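Long-range contacts in inositol-1,4,5-trisphosphate 5-phosphatase 1 (Schizosaccharomyces pombe, PDB 1I9Z), which removes the 5-phosphate from phosphatidylinositol 4,5-bisphosphate and soluble inositol polyphosphates through its catalytic domain, seen here with calcium and inositol 1,4-bisphosphate: residues N17-H22 and E323-L328; N24-V29 and L54-V59; E83-V88 and A114-C119; F153-T158 and A315-V320. All coordinates share one frame; numbering follows the deposited sequence.

Contact 1 (N17-H22 and E323-L328); sequences NEFSEH and EKKKIL
Lys325 lays its methylene chain over one face of the Phe19 ring. This is a CH-pi contact, with CG of Lys325 3.8 Å from the centroid of the Phe19 ring and 16° off the ring normal, displaced a little toward the rim. The next carbon along, Lys325 CD, stands 3.6 Å from Phe19 CE1. With CG anti to the backbone N (chi1 179°) and the chain extended beyond it, the lysine crosses the ring at a slant and carries its ammonium group past it. Phe19 holds its own CG between the backbone N and the carbonyl carbon (chi1 53°), which turns the ring against segment 323-328.

The other apolar touch is at the ring edge, where Leu328 CD1 lies near the ring plane, 3.9 Å from Phe19 CD2. Leu328 CD1 also lies 3.8 Å from Glu18 OE1, whose carboxylate forms a salt bridge with Arg15. Backbone oxygen Glu18 O lies 3.1 Å from Lys324 CD, a close carbon-to-oxygen approach where the lysine chain bends at chi3. With an alanine at Phe19, the stem of Lys325 would probably lose the surface it lies on, and Leu328 CD1 its aromatic edge.

The contact is at the molecular surface, its centre about 30 Å from the centre of the chain, and joins the turn leading into strand 20-33 to the C-terminal helix 322-343. Leu12 of helix 3-14 packs on both Phe19 and Leu328, Val320 of strand 309-320 touches the ring, and the Phe19 backbone is hydrogen-bonded to Asp321 just before the helix.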
loop_
_atom_site.group_PDB
_atom_site.type_symbol
_atom_site.label_atom_id
_atom_site.label_comp_id
_atom_site.label_asym_id
_atom_site.label_seq_id
_atom_site.Cartn_x
_atom_site.Cartn_y
_atom_site.Cartn_z
ATOM N N ASN A 17 25.116 4.596 14.837
ATOM C CA ASN A 17 24.515 4.142 16.072
ATOM C C ASN A 17 24.676 5.190 17.165
ATOM O O ASN A 17 24.033 5.104 18.208
ATOM C CB ASN A 17 25.151 2.822 16.505
ATOM C CG ASN A 17 26.549 3.012 17.103
ATOM O OD1 ASN A 17 27.455 3.561 16.453
ATOM N ND2 ASN A 17 26.730 2.561 18.352
ATOM N N GLU A 18 25.522 6.187 16.928
ATOM C CA GLU A 18 25.742 7.230 17.927
ATOM C C GLU A 18 24.712 8.337 17.893
ATOM O O GLU A 18 24.553 9.050 18.881
ATOM C CB GLU A 18 27.144 7.850 17.784
ATOM C CG GLU A 18 28.261 7.021 18.438
ATOM C CD GLU A 18 29.634 7.258 17.830
ATOM O OE1 GLU A 18 30.130 8.409 17.837
ATOM O OE2 GLU A 18 30.216 6.273 17.338
ATOM N N PHE A 19 24.024 8.505 16.765
ATOM C CA PHE A 19 23.005 9.551 16.673
ATOM C C PHE A 19 21.700 9.052 16.027
ATOM O O PHE A 19 20.892 9.854 15.584
ATOM C CB PHE A 19 23.561 10.762 15.901
ATOM C CG PHE A 19 24.145 10.414 14.555
ATOM C CD1 PHE A 19 23.328 10.291 13.431
ATOM C CD2 PHE A 19 25.509 10.193 14.409
ATOM C CE1 PHE A 19 23.863 9.957 12.180
ATOM C CE2 PHE A 19 26.059 9.856 13.161
ATOM C CZ PHE A 19 25.230 9.739 12.046
ATOM N N SER A 20 21.516 7.731 16.010
ATOM C CA SER A 20 20.350 7.077 15.426
ATOM C C SER A 20 19.854 5.918 16.263
ATOM O O SER A 20 20.646 5.181 16.864
ATOM C CB SER A 20 20.678 6.478 14.058
ATOM O OG SER A 20 21.379 7.376 13.259
ATOM N N GLU A 21 18.534 5.741 16.257
ATOM C CA GLU A 21 17.860 4.640 16.941
ATOM C C GLU A 21 16.988 4.015 15.837
ATOM O O GLU A 21 16.389 4.747 15.042
ATOM C CB GLU A 21 16.936 5.140 18.051
ATOM C CG GLU A 21 17.618 5.793 19.232
ATOM C CD GLU A 21 16.650 6.659 20.048
ATOM O OE1 GLU A 21 16.495 7.863 19.732
ATOM O OE2 GLU A 21 16.031 6.131 21.000
ATOM N N HIS A 22 16.918 2.687 15.802
ATOM C CA HIS A 22 16.121 1.975 14.818
ATOM C C HIS A 22 15.054 1.188 15.548
ATOM O O HIS A 22 15.308 0.678 16.637
ATOM C CB HIS A 22 16.987 1.041 13.974
ATOM C CG HIS A 22 17.868 1.759 13.001
ATOM N ND1 HIS A 22 18.987 2.470 13.387
ATOM C CD2 HIS A 22 17.806 1.863 11.651
ATOM C CE1 HIS A 22 19.578 2.975 12.318
ATOM N NE2 HIS A 22 18.880 2.622 11.252
ATOM N N GLU A 323 20.646 17.235 16.201
ATOM C CA GLU A 323 21.538 18.105 16.951
ATOM C C GLU A 323 22.867 17.380 17.168
ATOM O O GLU A 323 23.937 17.893 16.819
ATOM C CB GLU A 323 20.891 18.438 18.295
ATOM C CG GLU A 323 21.572 19.545 19.068
ATOM C CD GLU A 323 20.824 19.905 20.360
ATOM O OE1 GLU A 323 21.258 20.872 21.040
ATOM O OE2 GLU A 323 19.812 19.228 20.698
ATOM N N LYS A 324 22.775 16.176 17.732
ATOM C CA LYS A 324 23.941 15.356 18.027
ATOM C C LYS A 324 24.755 15.002 16.784
ATOM O O LYS A 324 25.981 14.889 16.847
ATOM C CB LYS A 324 23.526 14.071 18.748
ATOM C CG LYS A 324 24.725 13.292 19.254
ATOM C CD LYS A 324 24.367 11.977 19.921
ATOM C CE LYS A 324 23.488 12.135 21.150
ATOM N NZ LYS A 324 23.242 10.795 21.796
ATOM N N LYS A 325 24.070 14.833 15.660
ATOM C CA LYS A 325 24.719 14.496 14.402
ATOM C C LYS A 325 25.412 15.702 13.785
ATOM O O LYS A 325 26.460 15.559 13.168
ATOM C CB LYS A 325 23.701 13.953 13.388
ATOM C CG LYS A 325 24.298 13.602 12.035
ATOM C CD LYS A 325 23.227 13.318 10.979
ATOM C CE LYS A 325 23.852 13.073 9.629
ATOM N NZ LYS A 325 22.873 13.030 8.503
ATOM N N LYS A 326 24.820 16.884 13.924
ATOM C CA LYS A 326 25.429 18.070 13.335
ATOM C C LYS A 326 26.741 18.378 14.061
ATOM O O LYS A 326 27.718 18.835 13.459
ATOM C CB LYS A 326 24.475 19.258 13.429
ATOM C CG LYS A 326 24.574 20.195 12.227
ATOM C CD LYS A 326 25.154 21.556 12.581
ATOM C CE LYS A 326 25.480 22.363 11.314
ATOM N NZ LYS A 326 24.352 22.404 10.308
ATOM N N ILE A 327 26.759 18.098 15.357
ATOM C CA ILE A 327 27.947 18.314 16.167
ATOM C C ILE A 327 29.068 17.363 15.729
ATOM O O ILE A 327 30.185 17.805 15.452
ATOM C CB ILE A 327 27.592 18.129 17.651
ATOM C CG1 ILE A 327 26.708 19.311 18.091
ATOM C CG2 ILE A 327 28.843 17.995 18.486
ATOM C CD1 ILE A 327 25.956 19.107 19.408
ATOM N N LEU A 328 28.781 16.064 15.655
ATOM C CA LEU A 328 29.800 15.128 15.213
ATOM C C LEU A 328 30.287 15.557 13.851
ATOM O O LEU A 328 31.485 15.602 13.619
ATOM C CB LEU A 328 29.263 13.708 15.104
ATOM C CG LEU A 328 29.153 12.915 16.402
ATOM C CD1 LEU A 328 28.760 11.480 16.086
ATOM C CD2 LEU A 328 30.499 12.923 17.121
#

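Contact 2 (N24-V29 and L54-V59); sequences NVKIFV and LADIYV
Phe28 overlaps Tyr58, Phe28 CB lying 3.6 Å from Tyr58 CD2 and the two rings slanting across each other with planes at 36°. On the same face, the methyl of Ala55 packs against Phe28 CB at 3.8 Å. Tyr58 OH tethers the far end of its ring by accepting from Ala55 N at 3.0 Å. Strands 20-33 and 57-63 are the parallel neighbours of a beta-alpha-beta unit in the DNase I-like fold, joined by Phe28 N to Ile57 O at 2.9 Å, Val59 N to Phe28 O at 2.8 Å, and Ile57 N to Lys26 O. At the start of this pairing Asp56 adds two bonds: Asp56 N also donates to Lys26 O, and CG anti to the carbonyl carbon (chi1 -65°) brings Asp56 OD2 to Lys26 N at 2.9 Å, nearly straight (169°), on the anti side of the carboxylate. Asp56 OD1 forms a salt bridge with Lys120. A leucine in place of the aspartate would probably leave Lys26 N and the Lys120 ammonium without this acceptor. On the opposite face, Val25 CG1 meets Ile57 CD1 at 3.8 Å; here Tyr155 and Phe153 of strand 147-155 cover Ile57, and Phe205 of strand 201-205 covers Val29 and Val59.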
loop_
_atom_site.group_PDB
_atom_site.type_symbol
_atom_site.label_atom_id
_atom_site.label_comp_id
_atom_site.label_asym_id
_atom_site.label_seq_id
_atom_site.Cartn_x
_atom_site.Cartn_y
_atom_site.Cartn_z
ATOM N N ASN A 24 11.272 -1.360 14.516
ATOM C CA ASN A 24 10.495 -2.013 13.462
ATOM C C ASN A 24 9.022 -1.677 13.769
ATOM O O ASN A 24 8.582 -1.801 14.897
ATOM C CB ASN A 24 10.666 -3.538 13.482
ATOM C CG ASN A 24 11.533 -4.058 12.316
ATOM O OD1 ASN A 24 12.217 -3.289 11.588
ATOM N ND2 ASN A 24 11.520 -5.383 12.138
ATOM N N VAL A 25 8.289 -1.227 12.768
ATOM C CA VAL A 25 6.870 -0.921 12.935
ATOM C C VAL A 25 6.108 -1.960 12.083
ATOM O O VAL A 25 6.497 -2.185 10.941
ATOM C CB VAL A 25 6.583 0.514 12.409
ATOM C CG1 VAL A 25 5.056 0.772 12.342
ATOM C CG2 VAL A 25 7.274 1.556 13.369
ATOM N N LYS A 26 5.060 -2.578 12.636
ATOM C CA LYS A 26 4.243 -3.575 11.909
ATOM C C LYS A 26 3.101 -2.858 11.170
ATOM O O LYS A 26 2.366 -2.073 11.776
ATOM C CB LYS A 26 3.603 -4.573 12.885
ATOM C CG LYS A 26 4.600 -5.482 13.640
ATOM C CD LYS A 26 3.867 -6.142 14.818
ATOM C CE LYS A 26 4.617 -7.378 15.422
ATOM N NZ LYS A 26 4.049 -8.719 14.913
ATOM N N ILE A 27 2.948 -3.152 9.883
ATOM C CA ILE A 27 1.949 -2.471 9.068
ATOM C C ILE A 27 1.043 -3.475 8.377
ATOM O O ILE A 27 1.515 -4.438 7.768
ATOM C CB ILE A 27 2.621 -1.602 7.997
ATOM C CG1 ILE A 27 3.514 -0.549 8.668
ATOM C CG2 ILE A 27 1.504 -0.949 7.126
ATOM C CD1 ILE A 27 4.387 0.291 7.667
ATOM N N PHE A 28 -0.250 -3.269 8.491
ATOM C CA PHE A 28 -1.258 -4.191 7.927
ATOM C C PHE A 28 -1.955 -3.435 6.816
ATOM O O PHE A 28 -2.517 -2.347 7.066
ATOM C CB PHE A 28 -2.296 -4.553 8.998
ATOM C CG PHE A 28 -3.241 -5.671 8.586
ATOM C CD1 PHE A 28 -2.990 -7.006 9.004
ATOM C CD2 PHE A 28 -4.401 -5.416 7.813
ATOM C CE1 PHE A 28 -3.852 -8.056 8.667
ATOM C CE2 PHE A 28 -5.291 -6.465 7.453
ATOM C CZ PHE A 28 -4.997 -7.820 7.890
ATOM N N VAL A 29 -1.904 -3.957 5.600
ATOM C CA VAL A 29 -2.480 -3.301 4.444
ATOM C C VAL A 29 -3.613 -4.160 3.947
ATOM O O VAL A 29 -3.447 -5.351 3.717
ATOM C CB VAL A 29 -1.438 -3.081 3.303
ATOM C CG1 VAL A 29 -2.127 -2.445 2.022
ATOM C CG2 VAL A 29 -0.326 -2.193 3.776
ATOM N N LEU A 54 -1.663 -7.366 16.937
ATOM C CA LEU A 54 -2.292 -6.322 16.125
ATOM C C LEU A 54 -1.165 -5.446 15.594
ATOM O O LEU A 54 -0.126 -5.243 16.271
ATOM C CB LEU A 54 -3.219 -5.483 16.997
ATOM C CG LEU A 54 -4.319 -6.265 17.726
ATOM C CD1 LEU A 54 -4.887 -5.355 18.803
ATOM C CD2 LEU A 54 -5.412 -6.706 16.745
ATOM N N ALA A 55 -1.364 -4.879 14.404
ATOM C CA ALA A 55 -0.337 -4.039 13.812
ATOM C C ALA A 55 -0.275 -2.663 14.463
ATOM O O ALA A 55 -1.223 -2.249 15.125
ATOM C CB ALA A 55 -0.619 -3.850 12.292
ATOM N N ASP A 56 0.799 -1.944 14.193
ATOM C CA ASP A 56 0.918 -0.565 14.680
ATOM C C ASP A 56 0.101 0.374 13.786
ATOM O O ASP A 56 -0.489 1.353 14.249
ATOM C CB ASP A 56 2.378 -0.166 14.649
ATOM C CG ASP A 56 3.199 -1.021 15.639
ATOM O OD1 ASP A 56 2.766 -1.080 16.799
ATOM O OD2 ASP A 56 4.216 -1.613 15.268
ATOM N N ILE A 57 0.071 0.050 12.492
ATOM C CA ILE A 57 -0.607 0.900 11.523
ATOM C C ILE A 57 -1.455 0.009 10.636
ATOM O O ILE A 57 -0.947 -0.997 10.154
ATOM C CB ILE A 57 0.442 1.645 10.640
ATOM C CG1 ILE A 57 1.383 2.434 11.550
ATOM C CG2 ILE A 57 -0.245 2.605 9.647
ATOM C CD1 ILE A 57 2.513 3.164 10.814
ATOM N N TYR A 58 -2.747 0.366 10.501
ATOM C CA TYR A 58 -3.641 -0.298 9.573
ATOM C C TYR A 58 -3.934 0.655 8.400
ATOM O O TYR A 58 -4.409 1.814 8.607
ATOM C CB TYR A 58 -4.973 -0.684 10.209
ATOM C CG TYR A 58 -4.870 -1.877 11.068
ATOM C CD1 TYR A 58 -4.367 -1.759 12.348
ATOM C CD2 TYR A 58 -5.231 -3.157 10.585
ATOM C CE1 TYR A 58 -4.178 -2.872 13.155
ATOM C CE2 TYR A 58 -5.067 -4.314 11.423
ATOM C CZ TYR A 58 -4.516 -4.134 12.695
ATOM O OH TYR A 58 -4.221 -5.188 13.522
ATOM N N VAL A 59 -3.669 0.179 7.170
ATOM C CA VAL A 59 -3.906 1.007 5.984
ATOM C C VAL A 59 -4.985 0.258 5.220
ATOM O O VAL A 59 -4.786 -0.853 4.745
ATOM C CB VAL A 59 -2.567 1.177 5.127
ATOM C CG1 VAL A 59 -2.901 1.949 3.784
ATOM C CG2 VAL A 59 -1.501 1.934 5.980
#

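Contact 3 (E83-V88 and A114-C119)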
loop_
_atom_site.group_PDB
_atom_site.type_symbol
_atom_site.label_atom_id
_atom_site.label_comp_id
_atom_site.label_asym_id
_atom_site.label_seq_id
_atom_site.Cartn_x
_atom_site.Cartn_y
_atom_site.Cartn_z
ATOM N N GLU A 83 -19.232 5.672 7.264
ATOM C CA GLU A 83 -19.835 4.494 7.947
ATOM C C GLU A 83 -18.753 3.393 8.037
ATOM O O GLU A 83 -18.612 2.682 9.029
ATOM C CB GLU A 83 -20.996 3.954 7.133
ATOM C CG GLU A 83 -22.269 4.824 7.191
ATOM C CD GLU A 83 -23.360 4.250 6.289
ATOM O OE1 GLU A 83 -23.732 3.080 6.519
ATOM O OE2 GLU A 83 -23.830 4.947 5.358
ATOM N N TRP A 84 -18.000 3.238 6.936
ATOM C CA TRP A 84 -16.922 2.268 6.930
ATOM C C TRP A 84 -15.859 2.681 7.941
ATOM O O TRP A 84 -15.354 1.839 8.679
ATOM C CB TRP A 84 -16.300 2.160 5.500
ATOM C CG TRP A 84 -17.182 1.385 4.634
ATOM C CD1 TRP A 84 -17.951 1.844 3.613
ATOM C CD2 TRP A 84 -17.335 -0.033 4.664
ATOM N NE1 TRP A 84 -18.552 0.786 2.972
ATOM C CE2 TRP A 84 -18.204 -0.379 3.610
ATOM C CE3 TRP A 84 -16.811 -1.051 5.489
ATOM C CZ2 TRP A 84 -18.587 -1.722 3.328
ATOM C CZ3 TRP A 84 -17.172 -2.406 5.203
ATOM C CH2 TRP A 84 -18.061 -2.707 4.125
ATOM N N GLU A 85 -15.504 3.967 7.973
ATOM C CA GLU A 85 -14.520 4.429 8.968
ATOM C C GLU A 85 -14.960 4.075 10.377
ATOM O O GLU A 85 -14.157 3.650 11.222
ATOM C CB GLU A 85 -14.321 5.976 8.930
ATOM C CG GLU A 85 -13.714 6.436 7.581
ATOM C CD GLU A 85 -13.627 7.940 7.426
ATOM O OE1 GLU A 85 -13.983 8.674 8.370
ATOM O OE2 GLU A 85 -13.206 8.406 6.356
ATOM N N SER A 86 -16.228 4.364 10.659
ATOM C CA SER A 86 -16.726 4.078 11.996
ATOM C C SER A 86 -16.672 2.570 12.242
ATOM O O SER A 86 -16.371 2.127 13.385
ATOM C CB SER A 86 -18.203 4.586 12.107
ATOM O OG SER A 86 -18.799 4.049 13.270
ATOM N N CYS A 87 -16.999 1.774 11.217
ATOM C CA CYS A 87 -16.952 0.312 11.421
ATOM C C CYS A 87 -15.542 -0.205 11.687
ATOM O O CYS A 87 -15.320 -1.038 12.571
ATOM C CB CYS A 87 -17.555 -0.467 10.245
ATOM S SG CYS A 87 -19.339 -0.331 10.080
ATOM N N VAL A 88 -14.562 0.256 10.900
ATOM C CA VAL A 88 -13.204 -0.198 11.124
ATOM C C VAL A 88 -12.682 0.243 12.487
ATOM O O VAL A 88 -12.068 -0.554 13.249
ATOM C CB VAL A 88 -12.278 0.344 9.981
ATOM C CG1 VAL A 88 -10.834 -0.020 10.268
ATOM C CG2 VAL A 88 -12.745 -0.217 8.651
ATOM N N ALA A 114 -11.558 4.870 -1.591
ATOM C CA ALA A 114 -11.165 5.594 -0.381
ATOM C C ALA A 114 -9.980 4.931 0.323
ATOM O O ALA A 114 -9.775 3.707 0.241
ATOM C CB ALA A 114 -12.370 5.706 0.602
ATOM N N LEU A 115 -9.214 5.738 1.019
ATOM C CA LEU A 115 -8.045 5.255 1.757
ATOM C C LEU A 115 -8.169 5.810 3.171
ATOM O O LEU A 115 -8.450 6.998 3.365
ATOM C CB LEU A 115 -6.717 5.807 1.118
ATOM C CG LEU A 115 -5.435 5.278 1.775
ATOM C CD1 LEU A 115 -5.316 3.702 1.506
ATOM C CD2 LEU A 115 -4.193 6.076 1.186
ATOM N N MET A 116 -8.020 4.953 4.165
ATOM C CA MET A 116 -8.082 5.456 5.520
ATOM C C MET A 116 -6.970 4.783 6.294
ATOM O O MET A 116 -6.708 3.550 6.126
ATOM C CB MET A 116 -9.467 5.162 6.144
ATOM C CG MET A 116 -9.834 3.709 6.074
ATOM S SD MET A 116 -11.647 3.432 6.551
ATOM C CE MET A 116 -12.496 4.051 5.263
ATOM N N ILE A 117 -6.305 5.566 7.148
ATOM C CA ILE A 117 -5.164 5.038 7.887
ATOM C C ILE A 117 -5.382 5.218 9.404
ATOM O O ILE A 117 -5.755 6.321 9.860
ATOM C CB ILE A 117 -3.867 5.769 7.413
ATOM C CG1 ILE A 117 -3.584 5.429 5.921
ATOM C CG2 ILE A 117 -2.648 5.276 8.323
ATOM C CD1 ILE A 117 -2.228 5.984 5.415
ATOM N N PHE A 118 -5.250 4.103 10.142
ATOM C CA PHE A 118 -5.380 4.103 11.596
ATOM C C PHE A 118 -4.057 3.711 12.248
ATOM O O PHE A 118 -3.300 2.910 11.684
ATOM C CB PHE A 118 -6.432 3.103 12.033
ATOM C CG PHE A 118 -7.793 3.381 11.492
ATOM C CD1 PHE A 118 -8.173 2.911 10.231
ATOM C CD2 PHE A 118 -8.715 4.092 12.260
ATOM C CE1 PHE A 118 -9.460 3.158 9.759
ATOM C CE2 PHE A 118 -10.005 4.329 11.773
ATOM C CZ PHE A 118 -10.352 3.863 10.537
ATOM N N CYS A 119 -3.730 4.252 13.411
ATOM C CA CYS A 119 -2.495 3.802 14.086
ATOM C C CYS A 119 -2.794 3.717 15.569
ATOM O O CYS A 119 -3.827 4.260 16.053
ATOM C CB CYS A 119 -1.332 4.774 13.855
ATOM S SG CYS A 119 -1.669 6.486 14.347
#
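Met116 reaches from strand 114-119 to helix 83-88 and packs beside Glu85. In this DNase I-like domain, helix 78-94 lies over the outer face of the six-stranded sheet. Helix 83-88 runs at 27° to strand 114-119, the axes of the two segments approaching to 10.2 Å. Residues of the strand facing the other way, Leu115 and Ile117, enter the interior between the two sheets, where they meet Ile151 of strand 147-155.

CB of Met116 points at the helix, and CG sits between the backbone N and the carbonyl carbon (chi1 54°), sending the chain outward from the sheet. The sulfur arrives beside Glu85, with Met116 SD 3.8 Å from Glu85 CG, and has Val88 on another flank, CG2 of Val88 being 4.4 Å from it. A bend at chi3 (72°) then tucks the methyl against the helix: Met116 CE is 3.5 Å from Glu85 CG and 4.3 Å from Trp84 CB. Val60 and Phe62 of the neighbouring strand 57-63 touch the same side chain. Glu85 thus offers its aliphatic part to the methionine, while its carboxylate is occupied elsewhere, OE2 holding Arg81 in a salt bridge and Ser107 in a hydrogen bond.

Two residues further along the strand, Phe118 takes up the next position on the same face and slants across Val88. Phe118 CE1 lies 3.5 Å from Val88 CG1, the branch anti to the valine's backbone N. At the far corner of the ring, Phe118 CZ comes to 3.9 Å from Glu85 O, a carbonyl oxygen of the helix backbone.

Contact 4 (F153-T158 and A315-V320)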
loop_
_atom_site.group_PDB
_atom_site.type_symbol
_atom_site.label_atom_id
_atom_site.label_comp_id
_atom_site.label_asym_id
_atom_site.label_seq_id
_atom_site.Cartn_x
_atom_site.Cartn_y
_atom_site.Cartn_z
ATOM N N PHE A 153 3.336 10.134 5.094
ATOM C CA PHE A 153 3.666 10.700 6.388
ATOM C C PHE A 153 5.086 10.253 6.767
ATOM O O PHE A 153 5.662 9.304 6.173
ATOM C CB PHE A 153 2.634 10.268 7.475
ATOM C CG PHE A 153 2.503 8.771 7.692
ATOM C CD1 PHE A 153 3.340 8.111 8.578
ATOM C CD2 PHE A 153 1.545 8.021 6.990
ATOM C CE1 PHE A 153 3.243 6.718 8.778
ATOM C CE2 PHE A 153 1.419 6.631 7.168
ATOM C CZ PHE A 153 2.259 5.966 8.059
ATOM N N ASP A 154 5.656 10.931 7.753
ATOM C CA ASP A 154 6.973 10.496 8.209
ATOM C C ASP A 154 6.698 9.832 9.536
ATOM O O ASP A 154 5.822 10.291 10.294
ATOM C CB ASP A 154 7.902 11.700 8.395
ATOM C CG ASP A 154 8.223 12.331 7.123
ATOM O OD1 ASP A 154 8.715 11.602 6.249
ATOM O OD2 ASP A 154 7.983 13.534 6.933
ATOM N N TYR A 155 7.394 8.721 9.786
ATOM C CA TYR A 155 7.330 8.014 11.066
ATOM C C TYR A 155 8.787 8.220 11.556
ATOM O O TYR A 155 9.759 7.618 11.054
ATOM C CB TYR A 155 6.937 6.554 10.911
ATOM C CG TYR A 155 6.659 5.902 12.247
ATOM C CD1 TYR A 155 5.374 5.455 12.567
ATOM C CD2 TYR A 155 7.678 5.723 13.195
ATOM C CE1 TYR A 155 5.101 4.852 13.762
ATOM C CE2 TYR A 155 7.412 5.107 14.436
ATOM C CZ TYR A 155 6.122 4.683 14.704
ATOM O OH TYR A 155 5.802 4.109 15.896
ATOM N N GLU A 156 8.904 9.103 12.550
ATOM C CA GLU A 156 10.219 9.563 12.994
ATOM C C GLU A 156 10.876 10.109 11.715
ATOM O O GLU A 156 10.257 10.920 11.026
ATOM C CB GLU A 156 11.024 8.438 13.650
ATOM C CG GLU A 156 10.451 7.959 14.980
ATOM C CD GLU A 156 10.338 9.020 16.115
ATOM O OE1 GLU A 156 10.868 10.139 16.038
ATOM O OE2 GLU A 156 9.674 8.702 17.109
ATOM N N ASP A 157 12.091 9.675 11.352
ATOM C CA ASP A 157 12.699 10.229 10.156
ATOM C C ASP A 157 12.597 9.321 8.924
ATOM O O ASP A 157 13.406 9.423 7.996
ATOM C CB ASP A 157 14.169 10.567 10.408
ATOM C CG ASP A 157 14.340 11.649 11.482
ATOM O OD1 ASP A 157 14.425 11.332 12.667
ATOM O OD2 ASP A 157 14.357 12.828 11.117
ATOM N N THR A 158 11.611 8.440 8.910
ATOM C CA THR A 158 11.449 7.538 7.776
ATOM C C THR A 158 10.166 7.946 7.046
ATOM O O THR A 158 9.148 8.092 7.718
ATOM C CB THR A 158 11.323 6.089 8.298
ATOM O OG1 THR A 158 12.582 5.699 8.912
ATOM C CG2 THR A 158 11.004 5.138 7.122
ATOM N N ALA A 315 8.407 -2.588 9.013
ATOM C CA ALA A 315 9.064 -1.450 8.402
ATOM C C ALA A 315 10.059 -0.903 9.411
ATOM O O ALA A 315 9.673 -0.538 10.529
ATOM C CB ALA A 315 8.026 -0.366 8.049
ATOM N N ASN A 316 11.335 -0.917 9.025
ATOM C CA ASN A 316 12.380 -0.412 9.875
ATOM C C ASN A 316 12.345 1.093 9.800
ATOM O O ASN A 316 12.418 1.675 8.717
ATOM C CB ASN A 316 13.752 -0.923 9.424
ATOM C CG ASN A 316 14.848 -0.499 10.409
ATOM O OD1 ASN A 316 15.594 0.452 10.167
ATOM N ND2 ASN A 316 14.902 -1.177 11.556
ATOM N N ILE A 317 12.251 1.698 10.973
ATOM C CA ILE A 317 12.148 3.140 11.188
ATOM C C ILE A 317 13.423 3.670 11.836
ATOM O O ILE A 317 14.024 2.979 12.639
ATOM C CB ILE A 317 10.892 3.422 12.149
ATOM C CG1 ILE A 317 9.721 3.856 11.282
ATOM C CG2 ILE A 317 11.166 4.485 13.283
ATOM C CD1 ILE A 317 9.587 3.076 10.075
ATOM N N VAL A 318 13.815 4.881 11.483
ATOM C CA VAL A 318 15.003 5.476 12.102
ATOM C C VAL A 318 14.676 6.815 12.724
ATOM O O VAL A 318 14.005 7.633 12.117
ATOM C CB VAL A 318 16.127 5.706 11.080
ATOM C CG1 VAL A 318 17.413 6.196 11.788
ATOM C CG2 VAL A 318 16.375 4.403 10.317
ATOM N N LYS A 319 15.160 7.037 13.938
ATOM C CA LYS A 319 14.964 8.315 14.581
ATOM C C LYS A 319 16.386 8.885 14.764
ATOM O O LYS A 319 17.215 8.305 15.482
ATOM C CB LYS A 319 14.270 8.134 15.923
ATOM C CG LYS A 319 14.134 9.453 16.672
ATOM C CD LYS A 319 13.504 9.197 18.042
ATOM C CE LYS A 319 13.366 10.462 18.901
ATOM N NZ LYS A 319 12.578 10.127 20.132
ATOM N N VAL A 320 16.646 10.002 14.101
ATOM C CA VAL A 320 17.947 10.659 14.115
ATOM C C VAL A 320 17.986 11.865 15.052
ATOM O O VAL A 320 17.126 12.718 14.972
ATOM C CB VAL A 320 18.305 11.177 12.708
ATOM C CG1 VAL A 320 19.709 11.808 12.715
ATOM C CG2 VAL A 320 18.243 10.024 11.681
HETATM O O HOH W 1 9.835 9.768 19.489
#
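The type II' turn from Tyr155 to Thr158, with Glu156 at a positive phi of 55°, closes a tight hairpin and sets its tip against strand 315-320, where Asp157 N donates to Val318 O at 2.9 Å. Two side chains at the tip accept from the same strand. Thr158 OG1, anti to the carbonyl carbon (chi1 -66°), is thereby placed to take Val318 N at 3.0 Å. Asp157 OD1 takes Val320 N, also at 3.0 Å, in a nearly straight bond (174°) that arrives from above the carboxylate plane; its other oxygen, OD2, forms a salt bridge with Arg322. Apolar contact centres on Ile317. Ile317 CG1 lies 3.4 Å from Tyr155 CD2, the two side chains crossing at about a right angle, and Ile317 CD1 is 3.9 Å from Thr158 CG2. Glu156 bends at chi2 and slants across the extended methylene chain of Lys319. Their charged ends stay 4.4 Å apart, Glu156 OE2 to Lys319 NZ, and a water joins them, donating to Glu156 OE2 and accepting from Lys319 NZ; Glu156 OE2 is also hydrogen-bonded to Ser126. Strand 309-320 pairs with strand 20-33 along one edge, through Ile317 with Lys23, and the hairpin tip meets the opposite edge, through one backbone bond and two side-chain acceptors. The grip, made largely by side-chain oxygens, ties the ends of the two sheets together, and the water-linked pair probably adds only a modest, screened attraction.

How the contacts relate
Contacts 2 and 3 belong to the buried body of the domain, contact 4 is partly buried, and contact 1 lies at the surface. Contacts 1 and 2 share strand 20-33. Strand 309-320, used by contact 4, is hydrogen-bonded to that strand through Val25 with Ala315 and Glu21 with Lys319, while Tyr58 with Phe118 links contact 2 to contact 3. All four reach the same six-stranded sheet. The chemistry follows the place: parallel backbone bonding, with one aspartate acceptor, in contact 2, apolar helix-on-sheet packing in contact 3, side-chain acceptors between sheet ends in contact 4, and a lysine stem and a leucine methyl on an aromatic ring in contact 1.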